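Local coordinates for protein nicotinate-nucleotide pyrophosphorylase (Francisella tularensis subsp. tularensis, PDB 3TQV) that probably makes nicotinate mononucleotide, carbon dioxide and diphosphate from quinolinate and phosphoribosyl diphosphate, a step in NAD(+) biosynthesis, at residues D140-I145 against I166-A171. Numbering follows the deposited sequence.
Sequences DTRKTI and IGLFDA. With PO4 (phosphate ion), chain F.
Arg142 reaches across to Leu168, and its side chain runs outward along a phosphate ion, probably from the crystallisation liquor. CB and CG lie beside phosphate O2, which also takes a hydrogen bond from the backbone N of Arg142 (2.6 Å, N-H...O angle 137°). CD passes by phosphate O3 and comes to 4.0 Å from Gly167 O, the carbonyl of the facing loop. NE passes Leu168 CD2 and CG, more loosely than NH2 does. The chain bends at chi3 (55°), which turns the guanidinium back so that NH1 bonds phosphate O4 (2.9 Å, 158°); O4 sits at the edge, in the guanidinium plane. Backbone and side chain thus grip two oxygens of one ion. CZ and NH2 are met over one face by Leu168 CD2, which stands 3.4 Å from NH2 and is offset toward the rim; the two side chains cross at about a right angle. NH2 also forms a salt bridge with Asp30 of the second subunit, so the bonds at NH1 and NH2 fix the group's rotation. Behind Leu168, the 166-171 loop is pinned by the Asp170 carboxylate, whose OD2 accepts from Ile166 N (2.7 Å) and OD1 from Gly167 N (3.0 Å). In the other loop, Thr141 OG1 accepts from Lys143 N at 2.7 Å, closing an ST turn. Arg165 NE also bonds this phosphate, while Lys143 NZ makes a salt bridge to another phosphate ion. These three basic residues are predicted substrate ligands, consistent with an anion-binding active site at the subunit interface of the quinolinate phosphoribosyltransferase C-terminal, TIM-barrel-like domain.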
loop_
_atom_site.group_PDB
_atom_site.type_symbol
_atom_site.label_atom_id
_atom_site.label_comp_id
_atom_site.label_asym_id
_atom_site.label_seq_id
_atom_site.Cartn_x
_atom_site.Cartn_y
_atom_site.Cartn_z
ATOM N N ASP B 140 8.288 -13.503 4.566
ATOM C CA ASP B 140 7.447 -12.338 4.774
ATOM C C ASP B 140 6.751 -12.411 6.142
ATOM O O ASP B 140 7.155 -13.198 7.000
ATOM C CB ASP B 140 6.439 -12.174 3.639
ATOM C CG ASP B 140 5.586 -13.414 3.416
ATOM O OD1 ASP B 140 5.405 -14.250 4.332
ATOM O OD2 ASP B 140 5.079 -13.533 2.289
ATOM N N THR B 141 5.708 -11.593 6.335
ATOM C CA THR B 141 5.081 -11.405 7.652
ATOM C C THR B 141 3.628 -11.088 7.443
ATOM O O THR B 141 3.119 -11.209 6.324
ATOM C CB THR B 141 5.662 -10.189 8.380
ATOM O OG1 THR B 141 5.075 -9.002 7.833
ATOM C CG2 THR B 141 7.192 -10.129 8.209
ATOM N N ARG B 142 2.962 -10.652 8.508
ATOM C CA ARG B 142 1.574 -10.199 8.387
ATOM C C ARG B 142 1.485 -8.666 8.218
ATOM O O ARG B 142 0.380 -8.103 8.146
ATOM C CB ARG B 142 0.720 -10.693 9.571
ATOM C CG ARG B 142 0.429 -12.214 9.528
ATOM C CD ARG B 142 -0.029 -12.814 10.872
ATOM N NE ARG B 142 -1.187 -12.133 11.452
ATOM C CZ ARG B 142 -1.167 -11.432 12.594
ATOM N NH1 ARG B 142 -0.046 -11.318 13.288
ATOM N NH2 ARG B 142 -2.274 -10.851 13.057
ATOM N N LYS B 143 2.638 -7.997 8.133
ATOM C CA LYS B 143 2.649 -6.545 7.941
ATOM C C LYS B 143 2.311 -6.218 6.483
ATOM O O LYS B 143 3.175 -5.930 5.647
ATOM C CB LYS B 143 3.965 -5.917 8.408
ATOM C CG LYS B 143 4.288 -6.171 9.901
ATOM C CD LYS B 143 5.646 -5.585 10.273
ATOM C CE LYS B 143 5.757 -5.236 11.759
ATOM N NZ LYS B 143 5.597 -6.467 12.560
ATOM N N THR B 144 1.012 -6.253 6.219
ATOM C CA THR B 144 0.456 -6.257 4.892
ATOM C C THR B 144 -0.517 -5.073 4.708
ATOM O O THR B 144 -1.025 -4.524 5.698
ATOM C CB THR B 144 -0.297 -7.577 4.748
ATOM O OG1 THR B 144 0.415 -8.447 3.865
ATOM C CG2 THR B 144 -1.719 -7.359 4.264
ATOM N N ILE B 145 -0.776 -4.674 3.460
ATOM C CA ILE B 145 -1.853 -3.716 3.194
ATOM C C ILE B 145 -3.220 -4.390 3.334
ATOM O O ILE B 145 -3.491 -5.394 2.685
ATOM C CB ILE B 145 -1.781 -3.096 1.791
ATOM C CG1 ILE B 145 -0.349 -2.668 1.468
ATOM C CG2 ILE B 145 -2.760 -1.910 1.714
ATOM C CD1 ILE B 145 0.280 -1.790 2.556
ATOM N N ILE B 166 0.348 -17.587 6.534
ATOM C CA ILE B 166 -0.617 -16.660 5.956
ATOM C C ILE B 166 -1.321 -15.795 7.004
ATOM O O ILE B 166 -1.561 -14.610 6.765
ATOM C CB ILE B 166 -1.693 -17.373 5.100
ATOM C CG1 ILE B 166 -1.033 -18.288 4.070
ATOM C CG2 ILE B 166 -2.637 -16.343 4.452
ATOM C CD1 ILE B 166 0.131 -17.632 3.325
ATOM N N GLY B 167 -1.659 -16.372 8.156
ATOM C CA GLY B 167 -2.439 -15.641 9.140
ATOM C C GLY B 167 -2.424 -16.131 10.573
ATOM O O GLY B 167 -1.390 -16.584 11.073
ATOM N N LEU B 168 -3.566 -16.021 11.253
ATOM C CA LEU B 168 -3.648 -16.460 12.645
ATOM C C LEU B 168 -4.144 -17.909 12.765
ATOM O O LEU B 168 -4.175 -18.482 13.857
ATOM C CB LEU B 168 -4.524 -15.506 13.470
ATOM C CG LEU B 168 -4.058 -14.044 13.595
ATOM C CD1 LEU B 168 -5.195 -13.115 14.029
ATOM C CD2 LEU B 168 -2.841 -13.881 14.517
ATOM N N PHE B 169 -4.497 -18.506 11.629
ATOM C CA PHE B 169 -5.142 -19.816 11.619
ATOM C C PHE B 169 -4.248 -20.979 11.149
ATOM O O PHE B 169 -4.330 -22.080 11.684
ATOM C CB PHE B 169 -6.401 -19.752 10.757
ATOM C CG PHE B 169 -6.139 -19.282 9.365
ATOM C CD1 PHE B 169 -5.725 -20.174 8.389
ATOM C CD2 PHE B 169 -6.282 -17.947 9.037
ATOM C CE1 PHE B 169 -5.467 -19.744 7.113
ATOM C CE2 PHE B 169 -6.034 -17.499 7.759
ATOM C CZ PHE B 169 -5.624 -18.398 6.792
ATOM N N ASP B 170 -3.405 -20.751 10.150
ATOM C CA ASP B 170 -2.624 -21.847 9.572
ATOM C C ASP B 170 -1.378 -22.247 10.377
ATOM O O ASP B 170 -0.774 -23.296 10.126
ATOM C CB ASP B 170 -2.255 -21.556 8.100
ATOM C CG ASP B 170 -1.627 -20.165 7.891
ATOM O OD1 ASP B 170 -1.738 -19.292 8.776
ATOM O OD2 ASP B 170 -1.037 -19.945 6.815
ATOM N N ALA B 171 -0.992 -21.422 11.342
ATOM C CA ALA B 171 0.239 -21.686 12.062
ATOM C C ALA B 171 0.271 -21.021 13.428
ATOM O O ALA B 171 -0.458 -20.059 13.675
ATOM C CB ALA B 171 1.406 -21.254 11.242
HETATM P P PO4 F . 3.480 -12.765 11.831
HETATM O O1 PO4 F . 4.866 -13.030 12.334
HETATM O O2 PO4 F . 3.493 -11.653 10.819
HETATM O O3 PO4 F . 2.930 -14.013 11.213
HETATM O O4 PO4 F . 2.605 -12.388 12.989
#